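Local coordinates for protein (R)-S-adenosyl-L-methionine hydrolase (Thermus thermophilus, PDB 2CW5) that hydrolyses S-adenosyl-L-methionine to adenosine and L-methionine as a homotrimer, without chlorinase or fluorinase activity, at residues P15-V20 and V33-H38; Q43-A48 and A164-A169. All blocks are in the same frame, centred on the assembly; numbering follows the deposited sequence.

Interaction 1: P15-V20 and V33-H38; sequences PYVAVV and VVDLAH
The imidazole of His-38, the ring against which Val-17 packs, is held by a hydrogen bond from NE2 to Asp-35 OD1, 2.6 Å long with an N-H...O angle of 157°. The oxygen lies nearly in the plane of the imidazole, yet the ring nitrogen meets the carboxylate from well above the carboxylate's own plane. ND1 is hydrogen-bonded to Ser-8, so the ring is held at both nitrogens and its rotation is largely set. Val-17 then covers one face. Its CG2 stands 3.6 Å from the ring centroid, a CH-pi contact displaced toward ND1, which is 3.4 Å from that methyl. The other methyl, CG1, anti to the backbone N (chi1 171°), reaches the NE2 side of the ring and lies 3.6 Å from His-38 NE2. The contact belongs to a beta-alpha-beta unit of the N-terminal domain: strand 4-8 leads to helix 16-24, and strand 34-37 pairs in parallel beside strand 4-8. The His-38 side chain lies about 7 Å from that of Asp-9, a probable adenosine-binding residue, and packs on Leu-12 of the third subunit. Asp-35 OD2 forms a salt bridge with Lys-21 farther along the same helix.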
loop_
_atom_site.group_PDB
_atom_site.type_symbol
_atom_site.label_atom_id
_atom_site.label_comp_id
_atom_site.label_asym_id
_atom_site.label_seq_id
_atom_site.Cartn_x
_atom_site.Cartn_y
_atom_site.Cartn_z
ATOM N N PRO C 15 -0.143 8.503 -5.504
ATOM C CA PRO C 15 -1.557 8.164 -5.670
ATOM C C PRO C 15 -1.862 7.587 -7.059
ATOM O O PRO C 15 -3.013 7.561 -7.478
ATOM C CB PRO C 15 -2.247 9.502 -5.446
ATOM C CG PRO C 15 -1.299 10.445 -6.136
ATOM C CD PRO C 15 0.073 9.953 -5.686
ATOM N N TYR C 16 -0.838 7.116 -7.763
ATOM C CA TYR C 16 -1.048 6.578 -9.112
ATOM C C TYR C 16 -2.025 5.406 -9.174
ATOM O O TYR C 16 -2.900 5.366 -10.041
ATOM C CB TYR C 16 0.288 6.176 -9.740
ATOM C CG TYR C 16 1.319 7.281 -9.726
ATOM C CD1 TYR C 16 0.954 8.606 -9.966
ATOM C CD2 TYR C 16 2.662 7.002 -9.478
ATOM C CE1 TYR C 16 1.902 9.631 -9.958
ATOM C CE2 TYR C 16 3.620 8.017 -9.469
ATOM C CZ TYR C 16 3.233 9.326 -9.706
ATOM O OH TYR C 16 4.174 10.329 -9.675
ATOM N N VAL C 17 -1.895 4.453 -8.257
ATOM C CA VAL C 17 -2.810 3.312 -8.268
ATOM C C VAL C 17 -4.251 3.791 -8.100
ATOM O O VAL C 17 -5.151 3.349 -8.817
ATOM C CB VAL C 17 -2.475 2.297 -7.136
ATOM C CG1 VAL C 17 -3.575 1.238 -7.034
ATOM C CG2 VAL C 17 -1.131 1.616 -7.424
ATOM N N ALA C 18 -4.461 4.709 -7.159
ATOM C CA ALA C 18 -5.788 5.243 -6.884
ATOM C C ALA C 18 -6.374 6.003 -8.072
ATOM O O ALA C 18 -7.575 5.933 -8.320
ATOM C CB ALA C 18 -5.739 6.147 -5.663
ATOM N N VAL C 19 -5.535 6.745 -8.792
ATOM C CA VAL C 19 -6.004 7.499 -9.948
ATOM C C VAL C 19 -6.514 6.549 -11.034
ATOM O O VAL C 19 -7.543 6.807 -11.662
ATOM C CB VAL C 19 -4.889 8.401 -10.523
ATOM C CG1 VAL C 19 -5.359 9.062 -11.822
ATOM C CG2 VAL C 19 -4.524 9.474 -9.506
ATOM N N VAL C 20 -5.800 5.448 -11.248
ATOM C CA VAL C 20 -6.226 4.469 -12.237
ATOM C C VAL C 20 -7.569 3.875 -11.807
ATOM O O VAL C 20 -8.476 3.693 -12.623
ATOM C CB VAL C 20 -5.182 3.347 -12.397
ATOM C CG1 VAL C 20 -5.762 2.209 -13.220
ATOM C CG2 VAL C 20 -3.933 3.902 -13.087
ATOM N N VAL C 33 -12.565 -3.643 -8.671
ATOM C CA VAL C 33 -11.111 -3.728 -9.017
ATOM C C VAL C 33 -10.342 -4.415 -7.903
ATOM O O VAL C 33 -10.322 -3.950 -6.764
ATOM C CB VAL C 33 -10.496 -2.330 -9.244
ATOM C CG1 VAL C 33 -9.003 -2.459 -9.551
ATOM C CG2 VAL C 33 -11.207 -1.633 -10.392
ATOM N N VAL C 34 -9.709 -5.531 -8.240
ATOM C CA VAL C 34 -8.940 -6.289 -7.268
ATOM C C VAL C 34 -7.446 -6.136 -7.523
ATOM O O VAL C 34 -6.955 -6.455 -8.609
ATOM C CB VAL C 34 -9.309 -7.779 -7.331
ATOM C CG1 VAL C 34 -8.580 -8.544 -6.231
ATOM C CG2 VAL C 34 -10.825 -7.942 -7.191
ATOM N N ASP C 35 -6.722 -5.644 -6.524
ATOM C CA ASP C 35 -5.287 -5.474 -6.682
ATOM C C ASP C 35 -4.569 -6.815 -6.601
ATOM O O ASP C 35 -4.957 -7.705 -5.835
ATOM C CB ASP C 35 -4.717 -4.543 -5.610
ATOM C CG ASP C 35 -5.192 -3.109 -5.765
ATOM O OD1 ASP C 35 -5.247 -2.616 -6.909
ATOM O OD2 ASP C 35 -5.491 -2.469 -4.734
ATOM N N LEU C 36 -3.539 -6.957 -7.424
ATOM C CA LEU C 36 -2.711 -8.152 -7.415
ATOM C C LEU C 36 -1.468 -7.759 -6.623
ATOM O O LEU C 36 -1.153 -8.361 -5.598
ATOM C CB LEU C 36 -2.322 -8.559 -8.840
ATOM C CG LEU C 36 -3.441 -9.149 -9.703
ATOM C CD1 LEU C 36 -2.922 -9.433 -11.112
ATOM C CD2 LEU C 36 -3.946 -10.435 -9.067
ATOM N N ALA C 37 -0.779 -6.723 -7.098
ATOM C CA ALA C 37 0.431 -6.228 -6.446
ATOM C C ALA C 37 0.791 -4.846 -6.997
ATOM O O ALA C 37 0.579 -4.576 -8.179
ATOM C CB ALA C 37 1.587 -7.207 -6.674
ATOM N N HIS C 38 1.330 -3.979 -6.142
ATOM C CA HIS C 38 1.709 -2.630 -6.553
ATOM C C HIS C 38 3.058 -2.187 -5.990
ATOM O O HIS C 38 3.638 -1.203 -6.452
ATOM C CB HIS C 38 0.625 -1.619 -6.139
ATOM C CG HIS C 38 -0.667 -1.786 -6.878
ATOM N ND1 HIS C 38 -0.757 -1.671 -8.249
ATOM C CD2 HIS C 38 -1.905 -2.125 -6.447
ATOM C CE1 HIS C 38 -1.993 -1.937 -8.632
ATOM N NE2 HIS C 38 -2.710 -2.217 -7.557
#

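Interaction 2: Q43-A48 and A164-A169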
loop_
_atom_site.group_PDB
_atom_site.type_symbol
_atom_site.label_atom_id
_atom_site.label_comp_id
_atom_site.label_asym_id
_atom_site.label_seq_id
_atom_site.Cartn_x
_atom_site.Cartn_y
_atom_site.Cartn_z
ATOM N N GLN C 43 10.271 -1.124 -12.756
ATOM C CA GLN C 43 10.789 -1.669 -14.010
ATOM C C GLN C 43 11.191 -3.146 -13.993
ATOM O O GLN C 43 11.678 -3.653 -15.001
ATOM C CB GLN C 43 11.994 -0.852 -14.489
ATOM C CG GLN C 43 11.706 0.611 -14.778
ATOM C CD GLN C 43 12.876 1.301 -15.462
ATOM O OE1 GLN C 43 13.313 0.883 -16.537
ATOM N NE2 GLN C 43 13.390 2.358 -14.839
ATOM N N ASP C 44 11.002 -3.833 -12.870
ATOM C CA ASP C 44 11.377 -5.248 -12.773
ATOM C C ASP C 44 10.334 -6.127 -13.469
ATOM O O ASP C 44 9.378 -6.589 -12.842
ATOM C CB ASP C 44 11.496 -5.668 -11.305
ATOM C CG ASP C 44 12.227 -6.992 -11.126
ATOM O OD1 ASP C 44 12.206 -7.838 -12.047
ATOM O OD2 ASP C 44 12.814 -7.198 -10.046
ATOM N N LEU C 45 10.536 -6.369 -14.761
ATOM C CA LEU C 45 9.605 -7.171 -15.551
ATOM C C LEU C 45 9.536 -8.650 -15.184
ATOM O O LEU C 45 8.467 -9.254 -15.248
ATOM C CB LEU C 45 9.936 -7.044 -17.041
ATOM C CG LEU C 45 9.824 -5.637 -17.630
ATOM C CD1 LEU C 45 10.207 -5.672 -19.103
ATOM C CD2 LEU C 45 8.402 -5.118 -17.457
ATOM N N ARG C 46 10.665 -9.242 -14.814
ATOM C CA ARG C 46 10.675 -10.659 -14.470
ATOM C C ARG C 46 9.881 -10.915 -13.196
ATOM O O ARG C 46 9.163 -11.899 -13.097
ATOM C CB ARG C 46 12.117 -11.149 -14.318
ATOM C CG ARG C 46 12.916 -11.058 -15.617
ATOM C CD ARG C 46 14.403 -11.215 -15.358
ATOM N NE ARG C 46 14.794 -12.586 -15.040
ATOM C CZ ARG C 46 15.237 -13.465 -15.933
ATOM N NH1 ARG C 46 15.345 -13.120 -17.210
ATOM N NH2 ARG C 46 15.600 -14.681 -15.547
ATOM N N ARG C 47 10.010 -10.014 -12.228
ATOM C CA ARG C 47 9.294 -10.128 -10.967
ATOM C C ARG C 47 7.805 -10.004 -11.249
ATOM O O ARG C 47 6.988 -10.784 -10.741
ATOM C CB ARG C 47 9.747 -9.009 -10.018
ATOM C CG ARG C 47 8.954 -8.889 -8.726
ATOM C CD ARG C 47 9.141 -10.079 -7.808
ATOM N NE ARG C 47 8.395 -9.899 -6.564
ATOM C CZ ARG C 47 8.811 -9.159 -5.539
ATOM N NH1 ARG C 47 9.980 -8.532 -5.598
ATOM N NH2 ARG C 47 8.044 -9.026 -4.463
ATOM N N ALA C 48 7.458 -9.029 -12.082
ATOM C CA ALA C 48 6.063 -8.792 -12.433
ATOM C C ALA C 48 5.486 -9.932 -13.261
ATOM O O ALA C 48 4.332 -10.326 -13.064
ATOM C CB ALA C 48 5.929 -7.466 -13.189
ATOM N N ALA C 164 5.578 -8.991 -27.943
ATOM C CA ALA C 164 6.896 -9.231 -27.370
ATOM C C ALA C 164 6.864 -10.258 -26.241
ATOM O O ALA C 164 5.879 -10.374 -25.516
ATOM C CB ALA C 164 7.482 -7.922 -26.865
ATOM N N ARG C 165 7.950 -11.009 -26.106
ATOM C CA ARG C 165 8.056 -12.012 -25.056
ATOM C C ARG C 165 9.465 -11.977 -24.489
ATOM O O ARG C 165 10.421 -11.697 -25.209
ATOM C CB ARG C 165 7.756 -13.417 -25.605
ATOM C CG ARG C 165 6.262 -13.766 -25.730
ATOM C CD ARG C 165 6.079 -15.200 -26.236
ATOM N NE ARG C 165 4.707 -15.708 -26.111
ATOM C CZ ARG C 165 3.671 -15.301 -26.842
ATOM N NH1 ARG C 165 3.824 -14.363 -27.770
ATOM N NH2 ARG C 165 2.476 -15.844 -26.651
ATOM N N LEU C 166 9.592 -12.239 -23.194
ATOM C CA LEU C 166 10.906 -12.259 -22.569
ATOM C C LEU C 166 11.473 -13.654 -22.805
ATOM O O LEU C 166 10.714 -14.604 -23.008
ATOM C CB LEU C 166 10.797 -12.010 -21.064
ATOM C CG LEU C 166 10.194 -10.688 -20.587
ATOM C CD1 LEU C 166 10.105 -10.707 -19.077
ATOM C CD2 LEU C 166 11.042 -9.517 -21.059
ATOM N N PRO C 167 12.810 -13.795 -22.790
ATOM C CA PRO C 167 13.482 -15.084 -23.000
ATOM C C PRO C 167 13.431 -15.972 -21.751
ATOM O O PRO C 167 14.466 -16.323 -21.174
ATOM C CB PRO C 167 14.907 -14.665 -23.360
ATOM C CG PRO C 167 15.106 -13.456 -22.509
ATOM C CD PRO C 167 13.799 -12.701 -22.699
ATOM N N LEU C 168 12.220 -16.332 -21.336
ATOM C CA LEU C 168 12.032 -17.166 -20.154
ATOM C C LEU C 168 11.485 -18.530 -20.549
ATOM O O LEU C 168 10.416 -18.630 -21.148
ATOM C CB LEU C 168 11.058 -16.491 -19.186
ATOM C CG LEU C 168 11.389 -15.050 -18.790
ATOM C CD1 LEU C 168 10.245 -14.468 -17.966
ATOM C CD2 LEU C 168 12.692 -15.021 -18.010
ATOM N N ALA C 169 12.219 -19.582 -20.217
ATOM C CA ALA C 169 11.777 -20.925 -20.553
ATOM C C ALA C 169 11.722 -21.801 -19.312
ATOM O O ALA C 169 12.731 -21.994 -18.635
ATOM C CB ALA C 169 12.720 -21.539 -21.580
#
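The first turn of helix 45-55 faces an irregular stretch of chain, with the CA atoms of Arg-46 and Leu-166 8.3 Å apart at the nearest backbone approach. Asp-44 caps this turn: its OD1 accepts from Arg-47 N (3.1 Å), the N-H arriving from above the carboxylate plane. Across the contact, the CD1 methyl of Leu-166 comes to 4.2 Å from Leu-45 CB and lies near the aliphatic stem of Arg-46. Beyond that stem the arginine chain bends at chi3 (73°), which carries the guanidinium over to Leu-168. There the CD2 methyl of Leu-168 sits above one face of the flat group, nearest NH1 at 3.4 Å and 3.6 Å from CZ, displaced from the centre. The inverse gamma turn at Pro-167 lies between the two leucines, both of which point toward the helix. Strand 175-181 takes up NE and NH2 of Arg-46: NE binds the carbonyl of Leu-179, and NH2 binds that of Val-178 and forms a salt bridge with Glu-177. Apolar packing over the face is therefore combined with polar bonds from NE and NH2, so that one arginine joins the start of helix 45-55 to both the loop 164-169 and strand 175-181 of the C-terminal antiparallel sheet.

How the interactions relate
From the N terminus, strand 4-8 runs into helix 16-24, and interaction 1 closes a connection of 12 residues that holds the end of the helix and the unmodelled residues 27-32, leading to strand 34-37, the outermost strand of the mixed sheet within this chain. The chain then passes directly to helix 45-55, whose beginning opens interaction 2. This second contact spans 115 intervening residues, most of the N-terminal domain, before residues 164-169 return to the helix on the way to strand 175-181. The two contacts follow in series, neither nesting nor crossing, with centres about 21 Å apart. Interaction 1 is local to the N-terminal domain, whereas interaction 2 fastens the connection leading into the antiparallel C-terminal sheet.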